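Local coordinates for cellulose-binding protein (Saccharophagus degradans, PDB 2YHG) that probably binds polysaccharide and may hydrolyse glycosidic bonds, this C-terminal piece carrying a nucleoside hydrolase-like domain with bound calcium, at residues 29-34 against 55-60; 81-86 against 105-110; 136-141 against 174-179; 181-186 against 205-210. All coordinates share one frame; numbering follows the deposited sequence. Where two conformers were deposited one is given.

Contact 1: 29-34 against 55-60; sequences YRVIHT and NEYDLE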
loop_
_atom_site.group_PDB
_atom_site.type_symbol
_atom_site.label_atom_id
_atom_site.label_comp_id
_atom_site.label_asym_id
_atom_site.label_seq_id
_atom_site.Cartn_x
_atom_site.Cartn_y
_atom_site.Cartn_z
ATOM N N TYR A 29 0.573 8.413 -3.787
ATOM C CA TYR A 29 1.051 7.432 -4.736
ATOM C C TYR A 29 -0.079 6.993 -5.670
ATOM O O TYR A 29 -1.255 7.005 -5.320
ATOM C CB TYR A 29 1.655 6.223 -3.971
ATOM C CG TYR A 29 2.857 6.612 -3.109
ATOM C CD1 TYR A 29 3.983 7.226 -3.631
ATOM C CD2 TYR A 29 2.834 6.404 -1.752
ATOM C CE1 TYR A 29 5.054 7.597 -2.792
ATOM C CE2 TYR A 29 3.875 6.727 -0.939
ATOM C CZ TYR A 29 4.997 7.308 -1.455
ATOM O OH TYR A 29 6.055 7.626 -0.597
ATOM N N ARG A 30 0.332 6.540 -6.852
ATOM C CA ARG A 30 -0.576 6.076 -7.893
ATOM C C ARG A 30 -0.715 4.571 -7.777
ATOM O O ARG A 30 0.291 3.856 -7.824
ATOM C CB ARG A 30 -0.004 6.424 -9.258
ATOM C CG ARG A 30 0.242 7.927 -9.492
ATOM C CD ARG A 30 0.931 8.182 -10.809
ATOM N NE ARG A 30 0.096 7.761 -11.926
ATOM C CZ ARG A 30 0.547 7.557 -13.156
ATOM N NH1 ARG A 30 1.860 7.655 -13.418
ATOM N NH2 ARG A 30 -0.289 7.235 -14.111
ATOM N N VAL A 31 -1.946 4.093 -7.747
ATOM C CA VAL A 31 -2.183 2.664 -7.539
ATOM C C VAL A 31 -3.344 2.187 -8.398
ATOM O O VAL A 31 -4.385 2.854 -8.502
ATOM C CB VAL A 31 -2.461 2.346 -6.055
ATOM C CG1 VAL A 31 -2.546 0.818 -5.846
ATOM C CG2 VAL A 31 -1.405 2.913 -5.144
ATOM N N ILE A 32 -3.175 0.996 -8.988
ATOM C CA ILE A 32 -4.190 0.289 -9.711
ATOM C C ILE A 32 -4.295 -1.086 -9.038
ATOM O O ILE A 32 -3.287 -1.776 -8.901
ATOM C CB ILE A 32 -3.764 0.113 -11.177
ATOM C CG1 ILE A 32 -3.725 1.471 -11.881
ATOM C CG2 ILE A 32 -4.652 -0.898 -11.893
ATOM C CD1 ILE A 32 -3.010 1.439 -13.219
ATOM N N HIS A 33 -5.514 -1.512 -8.715
ATOM C CA HIS A 33 -5.740 -2.828 -8.135
ATOM C C HIS A 33 -6.375 -3.742 -9.142
ATOM O O HIS A 33 -7.317 -3.376 -9.841
ATOM C CB HIS A 33 -6.618 -2.747 -6.912
ATOM C CG HIS A 33 -6.021 -1.942 -5.834
ATOM N ND1 HIS A 33 -4.775 -2.237 -5.324
ATOM C CD2 HIS A 33 -6.497 -0.875 -5.145
ATOM C CE1 HIS A 33 -4.533 -1.374 -4.351
ATOM N NE2 HIS A 33 -5.545 -0.526 -4.231
ATOM N N THR A 34 -5.884 -4.982 -9.177
ATOM C CA THR A 34 -6.567 -6.066 -9.872
ATOM C C THR A 34 -6.995 -7.087 -8.837
ATOM O O THR A 34 -6.246 -7.366 -7.893
ATOM C CB THR A 34 -5.708 -6.688 -11.002
ATOM O OG1 THR A 34 -4.739 -7.648 -10.503
ATOM C CG2 THR A 34 -4.981 -5.634 -11.829
ATOM N N ASN A 55 -8.781 9.068 -0.228
ATOM C CA ASN A 55 -8.255 10.423 -0.241
ATOM C C ASN A 55 -6.724 10.471 -0.122
ATOM O O ASN A 55 -6.113 11.486 -0.452
ATOM C CB ASN A 55 -8.854 11.242 0.915
ATOM C CG ASN A 55 -8.326 10.775 2.254
ATOM O OD1 ASN A 55 -8.577 9.628 2.646
ATOM N ND2 ASN A 55 -7.567 11.631 2.946
ATOM N N GLU A 56 -6.104 9.398 0.361
ATOM C CA GLU A 56 -4.662 9.343 0.566
ATOM C C GLU A 56 -3.900 8.862 -0.659
ATOM O O GLU A 56 -2.664 8.840 -0.600
ATOM C CB GLU A 56 -4.314 8.381 1.734
ATOM C CG GLU A 56 -5.024 8.686 3.034
ATOM C CD GLU A 56 -4.689 10.026 3.666
ATOM O OE1 GLU A 56 -3.636 10.647 3.329
ATOM O OE2 GLU A 56 -5.415 10.394 4.629
ATOM N N TYR A 57 -4.604 8.505 -1.726
ATOM C CA TYR A 57 -4.034 7.858 -2.905
ATOM C C TYR A 57 -4.483 8.594 -4.153
ATOM O O TYR A 57 -5.506 9.296 -4.123
ATOM C CB TYR A 57 -4.570 6.413 -3.046
ATOM C CG TYR A 57 -4.204 5.499 -1.903
ATOM C CD1 TYR A 57 -4.841 5.567 -0.691
ATOM C CD2 TYR A 57 -3.196 4.561 -2.049
ATOM C CE1 TYR A 57 -4.544 4.705 0.330
ATOM C CE2 TYR A 57 -2.896 3.668 -1.032
ATOM C CZ TYR A 57 -3.574 3.727 0.154
ATOM O OH TYR A 57 -3.346 2.859 1.188
ATOM N N ASP A 58 -3.842 8.278 -5.270
ATOM C CA ASP A 58 -4.415 8.458 -6.582
ATOM C C ASP A 58 -4.746 7.088 -7.145
ATOM O O ASP A 58 -3.917 6.436 -7.805
ATOM C CB ASP A 58 -3.488 9.243 -7.492
ATOM C CG ASP A 58 -3.583 10.745 -7.219
ATOM O OD1 ASP A 58 -4.711 11.279 -7.132
ATOM O OD2 ASP A 58 -2.531 11.399 -7.070
ATOM N N LEU A 59 -5.947 6.629 -6.828
ATOM C CA LEU A 59 -6.413 5.342 -7.335
ATOM C C LEU A 59 -6.752 5.526 -8.818
ATOM O O LEU A 59 -7.546 6.387 -9.160
ATOM C CB LEU A 59 -7.601 4.864 -6.484
ATOM C CG LEU A 59 -8.321 3.543 -6.771
ATOM C CD1 LEU A 59 -7.408 2.371 -6.690
ATOM C CD2 LEU A 59 -9.505 3.376 -5.842
ATOM N N GLU A 60 -6.222 4.649 -9.654
ATOM C CA GLU A 60 -6.362 4.782 -11.100
ATOM C C GLU A 60 -6.994 3.568 -11.774
ATOM O O GLU A 60 -7.275 3.588 -12.953
ATOM C CB GLU A 60 -5.016 5.125 -11.754
ATOM C CG GLU A 60 -4.540 6.478 -11.332
ATOM C CD GLU A 60 -3.254 6.952 -11.985
ATOM O OE1 GLU A 60 -2.900 6.454 -13.056
ATOM O OE2 GLU A 60 -2.646 7.954 -11.479
HETATM O O HOH W 1 -0.568 7.324 -1.440
#
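Arg-30 and Glu-60 form a salt bridge across two neighbouring parallel strands, 30-35 and 58-64, the first and last elements of a beta-alpha-beta unit in the nucleoside hydrolase-like domain. Each of two Arg-30 nitrogens takes one carboxylate oxygen, NE reaching Glu-60 OE2 at 2.8 Å and NH2 reaching Glu-60 OE1 at 2.9 Å, both near the guanidinium plane. A bend at chi3 (63°) turns the guanidinium onto its partner; NH2 and NH1 also hold the carbonyls of Ala-137 and Arg-144, surrounding this buried charge with acceptors. Beneath the pair runs the parallel ladder, with Asp-58 N on Tyr-29 O, Val-31 N on Asp-58 O and Glu-60 N on Val-31 O. In one of its two conformers Val-31 CG2 lies 3.9 Å from CD2 at the edge of the Tyr-57 ring. His-33, its nitrogens bonded to Gln-50 and Thr-149, brings CD2 to 3.7 Å from CD1 of one Leu-59 conformer. Nearby, one water accepts from Tyr-29 N at 2.8 Å and donates to Glu-56 O.

Contact 2: 81-86 against 105-110; sequences RILNAY and YLDSIN
Two helices on one flank of the parallel sheet, 77-93 and 103-108, meet where Leu-83 and Tyr-86, one helical turn apart, both receive Leu-106. The methyl CD1 of Leu-106 lies over one face of the Tyr-86 ring, offset toward its rim, in a CH-pi contact 3.8 Å from the centroid; its closest ring atom is Tyr-86 CE2 at 3.5 Å. Tyr-86 swings its ring toward this methyl with a chi1 of 179°, CG lying opposite the backbone N, while its hydroxyl is hydrogen-bonded to Pro-101 O. Leu-83 uses both branches: CD2 packs 3.8 Å from Leu-106 CD1, and CD1 packs 3.8 Å from Asn-110 ND2, which is itself hydrogen-bonded to Asp-80 OD1. Asp-107, at the exposed border, brings OD1 to 3.8 Å from Leu-83 CD1. Leu-51 of helix 42-52 also touches Leu-106. Leucine suits these places because its two methyls touch different neighbours without needing a polar partner, as in the helical layer of an alpha/beta fold.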
loop_
_atom_site.group_PDB
_atom_site.type_symbol
_atom_site.label_atom_id
_atom_site.label_comp_id
_atom_site.label_asym_id
_atom_site.label_seq_id
_atom_site.Cartn_x
_atom_site.Cartn_y
_atom_site.Cartn_z
ATOM N N ARG A 81 -21.569 -2.997 -6.700
ATOM C CA ARG A 81 -22.317 -2.943 -5.457
ATOM C C ARG A 81 -21.583 -2.114 -4.404
ATOM O O ARG A 81 -22.167 -1.285 -3.697
ATOM C CB ARG A 81 -22.555 -4.382 -4.976
ATOM C CG ARG A 81 -23.328 -4.538 -3.692
ATOM C CD ARG A 81 -23.948 -5.928 -3.596
ATOM N NE ARG A 81 -24.472 -6.167 -2.270
ATOM C CZ ARG A 81 -23.720 -6.484 -1.235
ATOM N NH1 ARG A 81 -22.415 -6.681 -1.388
ATOM N NH2 ARG A 81 -24.288 -6.611 -0.043
ATOM N N ILE A 82 -20.279 -2.312 -4.296
ATOM C CA ILE A 82 -19.476 -1.586 -3.341
ATOM C C ILE A 82 -19.397 -0.097 -3.734
ATOM O O ILE A 82 -19.494 0.757 -2.851
ATOM C CB ILE A 82 -18.099 -2.240 -3.176
ATOM C CG1 ILE A 82 -18.232 -3.597 -2.472
ATOM C CG2 ILE A 82 -17.150 -1.317 -2.431
ATOM C CD1 ILE A 82 -17.055 -4.499 -2.581
ATOM N N LEU A 83 -19.247 0.212 -5.011
ATOM C CA LEU A 83 -19.230 1.601 -5.456
ATOM C C LEU A 83 -20.573 2.291 -5.285
ATOM O O LEU A 83 -20.606 3.490 -5.013
ATOM C CB LEU A 83 -18.732 1.709 -6.886
ATOM C CG LEU A 83 -17.249 1.402 -7.112
ATOM C CD1 LEU A 83 -16.895 1.634 -8.574
ATOM C CD2 LEU A 83 -16.364 2.234 -6.214
ATOM N N ASN A 84 -21.678 1.546 -5.340
ATOM C CA ASN A 84 -22.981 2.153 -5.033
ATOM C C ASN A 84 -23.014 2.575 -3.575
ATOM O O ASN A 84 -23.480 3.666 -3.242
ATOM C CB ASN A 84 -24.094 1.159 -5.356
ATOM C CG ASN A 84 -25.448 1.711 -5.116
ATOM O OD1 ASN A 84 -25.825 2.743 -5.670
ATOM N ND2 ASN A 84 -26.182 1.069 -4.228
ATOM N N ALA A 85 -22.497 1.740 -2.679
ATOM C CA ALA A 85 -22.369 2.106 -1.266
ATOM C C ALA A 85 -21.445 3.303 -1.086
ATOM O O ALA A 85 -21.738 4.222 -0.306
ATOM C CB ALA A 85 -21.881 0.924 -0.431
ATOM N N TYR A 86 -20.328 3.323 -1.812
ATOM C CA TYR A 86 -19.430 4.468 -1.739
ATOM C C TYR A 86 -20.149 5.761 -2.118
ATOM O O TYR A 86 -19.961 6.787 -1.452
ATOM C CB TYR A 86 -18.206 4.267 -2.620
ATOM C CG TYR A 86 -17.257 5.444 -2.607
ATOM C CD1 TYR A 86 -16.324 5.594 -1.604
ATOM C CD2 TYR A 86 -17.283 6.395 -3.623
ATOM C CE1 TYR A 86 -15.416 6.655 -1.616
ATOM C CE2 TYR A 86 -16.403 7.487 -3.627
ATOM C CZ TYR A 86 -15.457 7.584 -2.631
ATOM O OH TYR A 86 -14.524 8.581 -2.650
ATOM N N TYR A 105 -15.909 9.290 -11.052
ATOM C CA TYR A 105 -14.562 8.903 -11.429
ATOM C C TYR A 105 -14.310 7.415 -11.145
ATOM O O TYR A 105 -13.779 6.692 -11.986
ATOM C CB TYR A 105 -13.531 9.771 -10.736
ATOM C CG TYR A 105 -12.133 9.266 -10.971
ATOM C CD1 TYR A 105 -11.540 9.351 -12.211
ATOM C CD2 TYR A 105 -11.466 8.583 -9.966
ATOM C CE1 TYR A 105 -10.280 8.801 -12.425
ATOM C CE2 TYR A 105 -10.202 8.046 -10.162
ATOM C CZ TYR A 105 -9.630 8.132 -11.390
ATOM O OH TYR A 105 -8.363 7.631 -11.580
ATOM N N LEU A 106 -14.713 6.953 -9.972
ATOM C CA LEU A 106 -14.502 5.547 -9.636
ATOM C C LEU A 106 -15.263 4.634 -10.570
ATOM O O LEU A 106 -14.735 3.614 -10.997
ATOM C CB LEU A 106 -14.889 5.248 -8.202
ATOM C CG LEU A 106 -14.002 5.893 -7.152
ATOM C CD1 LEU A 106 -14.455 5.462 -5.767
ATOM C CD2 LEU A 106 -12.522 5.605 -7.337
ATOM N N ASP A 107 -16.476 5.021 -10.949
ATOM C CA ASP A 107 -17.217 4.239 -11.911
ATOM C C ASP A 107 -16.416 4.107 -13.214
ATOM O O ASP A 107 -16.425 3.048 -13.854
ATOM C CB ASP A 107 -18.558 4.899 -12.232
ATOM C CG ASP A 107 -19.538 4.914 -11.065
ATOM O OD1 ASP A 107 -19.381 4.130 -10.109
ATOM O OD2 ASP A 107 -20.449 5.792 -11.093
ATOM N N SER A 108 -15.741 5.185 -13.629
ATOM C CA SER A 108 -15.019 5.187 -14.886
ATOM C C SER A 108 -13.797 4.269 -14.928
ATOM O O SER A 108 -13.342 3.926 -15.991
ATOM C CB SER A 108 -14.607 6.612 -15.267
ATOM O OG SER A 108 -13.458 7.060 -14.597
ATOM N N ILE A 109 -13.278 3.915 -13.758
ATOM C CA ILE A 109 -12.086 3.070 -13.634
ATOM C C ILE A 109 -12.414 1.671 -13.076
ATOM O O ILE A 109 -11.504 0.895 -12.793
ATOM C CB ILE A 109 -10.973 3.754 -12.825
ATOM C CG1 ILE A 109 -11.407 4.052 -11.393
ATOM C CG2 ILE A 109 -10.513 5.009 -13.541
ATOM C CD1 ILE A 109 -10.260 4.308 -10.416
ATOM N N ASN A 110 -13.705 1.350 -13.027
ATOM C CA ASN A 110 -14.233 0.048 -12.641
ATOM C C ASN A 110 -14.423 -0.751 -13.908
ATOM O O ASN A 110 -15.442 -0.594 -14.613
ATOM C CB ASN A 110 -15.559 0.295 -11.911
ATOM C CG ASN A 110 -16.370 -0.957 -11.694
ATOM O OD1 ASN A 110 -15.870 -2.078 -11.834
ATOM N ND2 ASN A 110 -17.650 -0.776 -11.370
#

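Contact 3: 136-141 against 174-179; sequences AAVDKD and DAFISK
The C-terminal end of helix 129-139 comes up to the end of helix 170-178, with the CA atoms of Val-138 and Lys-179 6.3 Å apart, the nearest such pair. Val-138 faces the other segment and lays its CG1 methyl over one face of the Phe-176 ring, 3.6 Å from the centroid and displaced toward the rim. CG1 stands anti to the backbone N of Val-138 (chi1 175°), and CB also closes on the ring, 3.4 Å from Phe-176 CE1, so the beta-branched side chain packs closely on the CD1/CE1 side of that face. Val-161 and Val-164 of helix 155-167 touch the same phenylalanine. These helices pack against the parallel sheet of an alpha/beta domain, and the segment 174-179 leads directly into strand 180-185. Toward the surface the chemistry turns polar. Asp-139 OD1 sits at the edge of the Phe-176 ring, 3.6 Å from CD1, where the ring hydrogens carry a slight positive charge; its other oxygen, OD2, forms a salt bridge with Arg-168. The long chain of Lys-179, bent at chi3 (-63°), carries NZ to the helix end, where it makes a weak hydrogen bond of 3.3 Å to Val-138 O. Two waters accept from Lys-179 NZ as well, each at 2.8 Å: one donates in turn to Asp-139 OD1, the other to Lys-140 O.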
loop_
_atom_site.group_PDB
_atom_site.type_symbol
_atom_site.label_atom_id
_atom_site.label_comp_id
_atom_site.label_asym_id
_atom_site.label_seq_id
_atom_site.Cartn_x
_atom_site.Cartn_y
_atom_site.Cartn_z
ATOM N N ALA A 136 -2.181 2.626 -20.365
ATOM C CA ALA A 136 -2.407 4.062 -20.444
ATOM C C ALA A 136 -1.881 4.781 -19.220
ATOM O O ALA A 136 -1.320 5.882 -19.305
ATOM C CB ALA A 136 -3.875 4.361 -20.649
ATOM N N ALA A 137 -2.021 4.164 -18.052
ATOM C CA ALA A 137 -1.531 4.786 -16.816
ATOM C C ALA A 137 -0.022 4.860 -16.803
ATOM O O ALA A 137 0.563 5.897 -16.455
ATOM C CB ALA A 137 -2.031 4.000 -15.611
ATOM N N VAL A 138 0.651 3.790 -17.184
ATOM C CA VAL A 138 2.105 3.784 -17.209
ATOM C C VAL A 138 2.625 4.777 -18.231
ATOM O O VAL A 138 3.629 5.452 -17.992
ATOM C CB VAL A 138 2.653 2.381 -17.448
ATOM C CG1 VAL A 138 4.179 2.418 -17.593
ATOM C CG2 VAL A 138 2.227 1.436 -16.299
ATOM N N ASP A 139 1.929 4.925 -19.357
ATOM C CA ASP A 139 2.340 5.840 -20.395
ATOM C C ASP A 139 2.146 7.303 -20.002
ATOM O O ASP A 139 2.737 8.178 -20.609
ATOM C CB ASP A 139 1.577 5.563 -21.684
ATOM C CG ASP A 139 2.024 4.317 -22.425
ATOM O OD1 ASP A 139 3.099 3.788 -22.152
ATOM O OD2 ASP A 139 1.290 3.964 -23.376
ATOM N N LYS A 140 1.235 7.603 -19.081
ATOM C CA LYS A 140 0.844 8.974 -18.770
ATOM C C LYS A 140 2.066 9.794 -18.367
ATOM O O LYS A 140 2.956 9.314 -17.659
ATOM C CB LYS A 140 -0.198 8.961 -17.655
ATOM C CG LYS A 140 -0.912 10.244 -17.384
ATOM C CD LYS A 140 -1.991 10.081 -16.316
ATOM C CE LYS A 140 -2.761 11.345 -16.052
ATOM N NZ LYS A 140 -3.673 11.191 -14.904
ATOM N N ASP A 141 1.996 11.081 -18.683
ATOM C CA ASP A 141 3.058 12.043 -18.383
ATOM C C ASP A 141 2.963 12.541 -16.955
ATOM O O ASP A 141 3.058 13.731 -16.683
ATOM C CB ASP A 141 3.063 13.221 -19.378
ATOM C CG ASP A 141 1.886 14.134 -19.188
ATOM O OD1 ASP A 141 0.823 13.668 -18.714
ATOM O OD2 ASP A 141 2.023 15.332 -19.531
ATOM N N ASP A 174 11.691 -0.918 -21.949
ATOM C CA ASP A 174 12.451 -0.676 -20.739
ATOM C C ASP A 174 11.916 0.535 -20.007
ATOM O O ASP A 174 11.864 0.567 -18.774
ATOM C CB ASP A 174 13.939 -0.495 -21.065
ATOM C CG ASP A 174 14.611 -1.791 -21.493
ATOM O OD1 ASP A 174 14.203 -2.878 -21.056
ATOM O OD2 ASP A 174 15.631 -1.710 -22.229
ATOM N N ALA A 175 11.544 1.562 -20.753
ATOM C CA ALA A 175 11.000 2.758 -20.120
ATOM C C ALA A 175 9.675 2.469 -19.411
ATOM O O ALA A 175 9.440 2.935 -18.308
ATOM C CB ALA A 175 10.809 3.874 -21.163
ATOM N N PHE A 176 8.824 1.695 -20.063
ATOM C CA PHE A 176 7.542 1.257 -19.519
ATOM C C PHE A 176 7.777 0.528 -18.178
ATOM O O PHE A 176 7.209 0.892 -17.137
ATOM C CB PHE A 176 6.836 0.361 -20.532
ATOM C CG PHE A 176 5.433 -0.022 -20.156
ATOM C CD1 PHE A 176 4.363 0.769 -20.537
ATOM C CD2 PHE A 176 5.201 -1.169 -19.407
ATOM C CE1 PHE A 176 3.080 0.421 -20.211
ATOM C CE2 PHE A 176 3.899 -1.512 -19.060
ATOM C CZ PHE A 176 2.846 -0.702 -19.439
ATOM N N ILE A 177 8.660 -0.454 -18.187
ATOM C CA ILE A 177 8.973 -1.234 -16.989
ATOM C C ILE A 177 9.495 -0.368 -15.870
ATOM O O ILE A 177 9.166 -0.573 -14.705
ATOM C CB ILE A 177 9.940 -2.383 -17.331
ATOM C CG1 ILE A 177 9.277 -3.420 -18.232
ATOM C CG2 ILE A 177 10.553 -2.983 -16.062
ATOM C CD1 ILE A 177 8.182 -4.283 -17.550
ATOM N N SER A 178 10.289 0.642 -16.215
ATOM C CA SER A 178 10.886 1.485 -15.201
ATOM C C SER A 178 9.876 2.302 -14.407
ATOM O O SER A 178 10.167 2.743 -13.295
ATOM C CB SER A 178 11.914 2.427 -15.825
ATOM O OG SER A 178 11.332 3.518 -16.503
ATOM N N LYS A 179 8.694 2.521 -14.995
ATOM C CA LYS A 179 7.664 3.322 -14.378
ATOM C C LYS A 179 6.589 2.506 -13.640
ATOM O O LYS A 179 5.722 3.079 -13.019
ATOM C CB LYS A 179 6.991 4.167 -15.442
ATOM C CG LYS A 179 7.914 5.204 -16.025
ATOM C CD LYS A 179 7.304 6.033 -17.113
ATOM C CE LYS A 179 6.924 5.178 -18.298
ATOM N NZ LYS A 179 6.532 5.997 -19.478
HETATM O O HOH W 2 5.696 4.048 -21.231
HETATM O O HOH W 3 5.477 8.563 -18.862
#

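Contact 4: 181-186 against 205-210; sequences RVYDIL and IRARSV
Ile-205 lies in strand 203-207, the second strand of a beta-alpha-beta unit and an outermost one of the sheet, parallel to strand 180-185. Its backbone bonds to both sides of Tyr-183: N to Val-182 O, and O to Asp-184 N. Its CG2 methyl sits over the centre of the Tyr-183 ring, 4.1 Å from the centroid, while CD1 packs on CD2 of that ring. Arg-206 turns to the other face of the sheet and runs alongside Asp-184. A bend at chi3 (-76°) brings its NE onto Asp-184 OD2, a salt bridge of 2.8 Å lying above the carboxylate plane, and the two flat groups stand 88° apart. NH2 adds a weak bond to OD2, which is also hydrogen-bonded to Tyr-204 OH; Asp-288 takes Arg-206 NH1 in a second salt bridge. Ala-207 N bonds Asp-184 O, and Ala-207 O takes Leu-186 N at 2.8 Å; its small CB allows Tyr-183 OH, bonded to Gly-268, to lie 3.4 Å away. Leu-186 CD2 packs 3.7 Å from Arg-208 CA. Beyond the inverse gamma turn at Ser-209, Val-210 reaches back with both branches, CG1 to Ile-185 CD1 at 4.1 Å and CG2 to Leu-186 CD1 at 3.9 Å.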
loop_
_atom_site.group_PDB
_atom_site.type_symbol
_atom_site.label_atom_id
_atom_site.label_comp_id
_atom_site.label_asym_id
_atom_site.label_seq_id
_atom_site.Cartn_x
_atom_site.Cartn_y
_atom_site.Cartn_z
ATOM N N ARG A 181 5.493 -0.752 -10.881
ATOM C CA ARG A 181 5.866 -1.598 -9.755
ATOM C C ARG A 181 4.721 -2.566 -9.538
ATOM O O ARG A 181 3.565 -2.198 -9.781
ATOM C CB ARG A 181 6.121 -0.855 -8.463
ATOM C CG ARG A 181 7.387 0.001 -8.442
ATOM C CD ARG A 181 7.014 1.427 -8.750
ATOM N NE ARG A 181 8.212 2.311 -8.624
ATOM C CZ ARG A 181 9.082 2.548 -9.603
ATOM N NH1 ARG A 181 8.955 1.996 -10.788
ATOM N NH2 ARG A 181 9.976 3.497 -9.425
ATOM N N VAL A 182 5.033 -3.780 -9.106
ATOM C CA VAL A 182 4.004 -4.770 -8.834
ATOM C C VAL A 182 4.056 -5.187 -7.375
ATOM O O VAL A 182 5.120 -5.524 -6.845
ATOM C CB VAL A 182 4.167 -6.011 -9.750
ATOM C CG1 VAL A 182 3.162 -7.112 -9.384
ATOM C CG2 VAL A 182 4.001 -5.607 -11.224
ATOM N N TYR A 183 2.867 -5.219 -6.753
ATOM C CA TYR A 183 2.697 -5.803 -5.413
ATOM C C TYR A 183 1.716 -6.962 -5.577
ATOM O O TYR A 183 0.532 -6.757 -5.808
ATOM C CB TYR A 183 2.180 -4.755 -4.407
ATOM C CG TYR A 183 2.315 -5.168 -2.965
ATOM C CD1 TYR A 183 1.649 -6.277 -2.459
ATOM C CD2 TYR A 183 3.072 -4.433 -2.075
ATOM C CE1 TYR A 183 1.725 -6.600 -1.121
ATOM C CE2 TYR A 183 3.163 -4.767 -0.711
ATOM C CZ TYR A 183 2.477 -5.863 -0.250
ATOM O OH TYR A 183 2.481 -6.253 1.076
ATOM N N ASP A 184 2.268 -8.173 -5.493
ATOM C CA ASP A 184 1.549 -9.438 -5.679
ATOM C C ASP A 184 1.298 -10.040 -4.304
ATOM O O ASP A 184 2.238 -10.312 -3.567
ATOM C CB ASP A 184 2.443 -10.336 -6.536
ATOM C CG ASP A 184 2.100 -11.807 -6.548
ATOM O OD1 ASP A 184 1.024 -12.185 -6.049
ATOM O OD2 ASP A 184 2.947 -12.580 -7.101
ATOM N N ILE A 185 0.034 -10.260 -3.950
ATOM C CA ILE A 185 -0.296 -10.968 -2.717
ATOM C C ILE A 185 -0.213 -12.478 -2.961
ATOM O O ILE A 185 -1.034 -13.044 -3.682
ATOM C CB ILE A 185 -1.697 -10.594 -2.206
ATOM C CG1 ILE A 185 -1.754 -9.100 -1.830
ATOM C CG2 ILE A 185 -2.067 -11.513 -1.024
ATOM C CD1 ILE A 185 -1.157 -8.780 -0.465
ATOM N N LEU A 186 0.803 -13.088 -2.361
ATOM C CA LEU A 186 0.952 -14.531 -2.195
ATOM C C LEU A 186 1.277 -15.334 -3.437
ATOM O O LEU A 186 1.717 -16.485 -3.296
ATOM C CB LEU A 186 -0.246 -15.155 -1.477
ATOM C CG LEU A 186 -0.284 -14.864 0.018
ATOM C CD1 LEU A 186 -1.712 -14.956 0.575
ATOM C CD2 LEU A 186 0.614 -15.850 0.755
ATOM N N ILE A 205 7.193 -7.326 -5.792
ATOM C CA ILE A 205 7.019 -7.895 -4.466
ATOM C C ILE A 205 6.020 -9.028 -4.526
ATOM O O ILE A 205 4.929 -8.855 -5.077
ATOM C CB ILE A 205 6.450 -6.808 -3.492
ATOM C CG1 ILE A 205 7.452 -5.681 -3.278
ATOM C CG2 ILE A 205 6.000 -7.449 -2.182
ATOM C CD1 ILE A 205 6.855 -4.461 -2.635
ATOM N N ARG A 206 6.369 -10.202 -3.993
ATOM C CA ARG A 206 5.409 -11.269 -3.703
ATOM C C ARG A 206 5.332 -11.385 -2.189
ATOM O O ARG A 206 6.208 -11.988 -1.563
ATOM C CB ARG A 206 5.746 -12.599 -4.380
ATOM C CG ARG A 206 4.775 -13.709 -4.083
ATOM C CD ARG A 206 4.964 -14.967 -4.924
ATOM N NE ARG A 206 4.459 -14.770 -6.271
ATOM C CZ ARG A 206 4.495 -15.689 -7.232
ATOM N NH1 ARG A 206 5.198 -16.801 -7.083
ATOM N NH2 ARG A 206 3.823 -15.496 -8.364
ATOM N N ALA A 207 4.333 -10.746 -1.608
ATOM C CA ALA A 207 4.179 -10.694 -0.163
ATOM C C ALA A 207 3.492 -11.944 0.333
ATOM O O ALA A 207 2.456 -12.348 -0.217
ATOM C CB ALA A 207 3.369 -9.476 0.232
ATOM N N ARG A 208 4.022 -12.543 1.377
ATOM C CA ARG A 208 3.446 -13.763 1.908
ATOM C C ARG A 208 3.059 -13.694 3.363
ATOM O O ARG A 208 2.248 -14.508 3.832
ATOM C CB ARG A 208 4.391 -14.918 1.693
ATOM C CG ARG A 208 4.753 -15.150 0.238
ATOM C CD ARG A 208 5.733 -16.333 0.113
ATOM N NE ARG A 208 7.022 -15.972 0.676
ATOM C CZ ARG A 208 7.909 -16.872 1.105
ATOM N NH1 ARG A 208 7.676 -18.181 0.972
ATOM N NH2 ARG A 208 8.997 -16.451 1.732
ATOM N N SER A 209 3.610 -12.751 4.112
ATOM C CA SER A 209 3.369 -12.708 5.550
ATOM C C SER A 209 2.262 -11.708 5.865
ATOM O O SER A 209 2.487 -10.663 6.517
ATOM C CB SER A 209 4.651 -12.375 6.319
ATOM O OG SER A 209 5.616 -13.409 6.233
ATOM N N VAL A 210 1.070 -12.029 5.389
ATOM C CA VAL A 210 -0.040 -11.093 5.305
ATOM C C VAL A 210 -1.169 -11.426 6.282
ATOM O O VAL A 210 -2.264 -10.871 6.166
ATOM C CB VAL A 210 -0.589 -10.982 3.858
ATOM C CG1 VAL A 210 0.494 -10.403 2.956
ATOM C CG2 VAL A 210 -1.118 -12.333 3.358
#

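In the fold
All four contacts belong to the nucleoside hydrolase-like domain. Contacts 1 and 4 lie in the same six-stranded parallel sheet, about 16 Å apart between centres, and each closes a beta-alpha-beta unit; both are buried and combine backbone ladders with an arginine-carboxylate pair. Contacts 2 and 3 are helix packing farther from the middle of the chain, where methyl-on-ring packing, also found in contact 4, stands without any ladder; contact 2 is buried, contact 3 only partly so and bridged by water. Contact 1 touches both: Tyr-105 of contact 2 probably bonds Leu-59 O, and Ile-32 packs on Ala-137 of contact 3. Both sheet contacts approach the calcium site, contact 1 through His-33 near Trp-151 and contact 4 through Ile-185 near Asp-244.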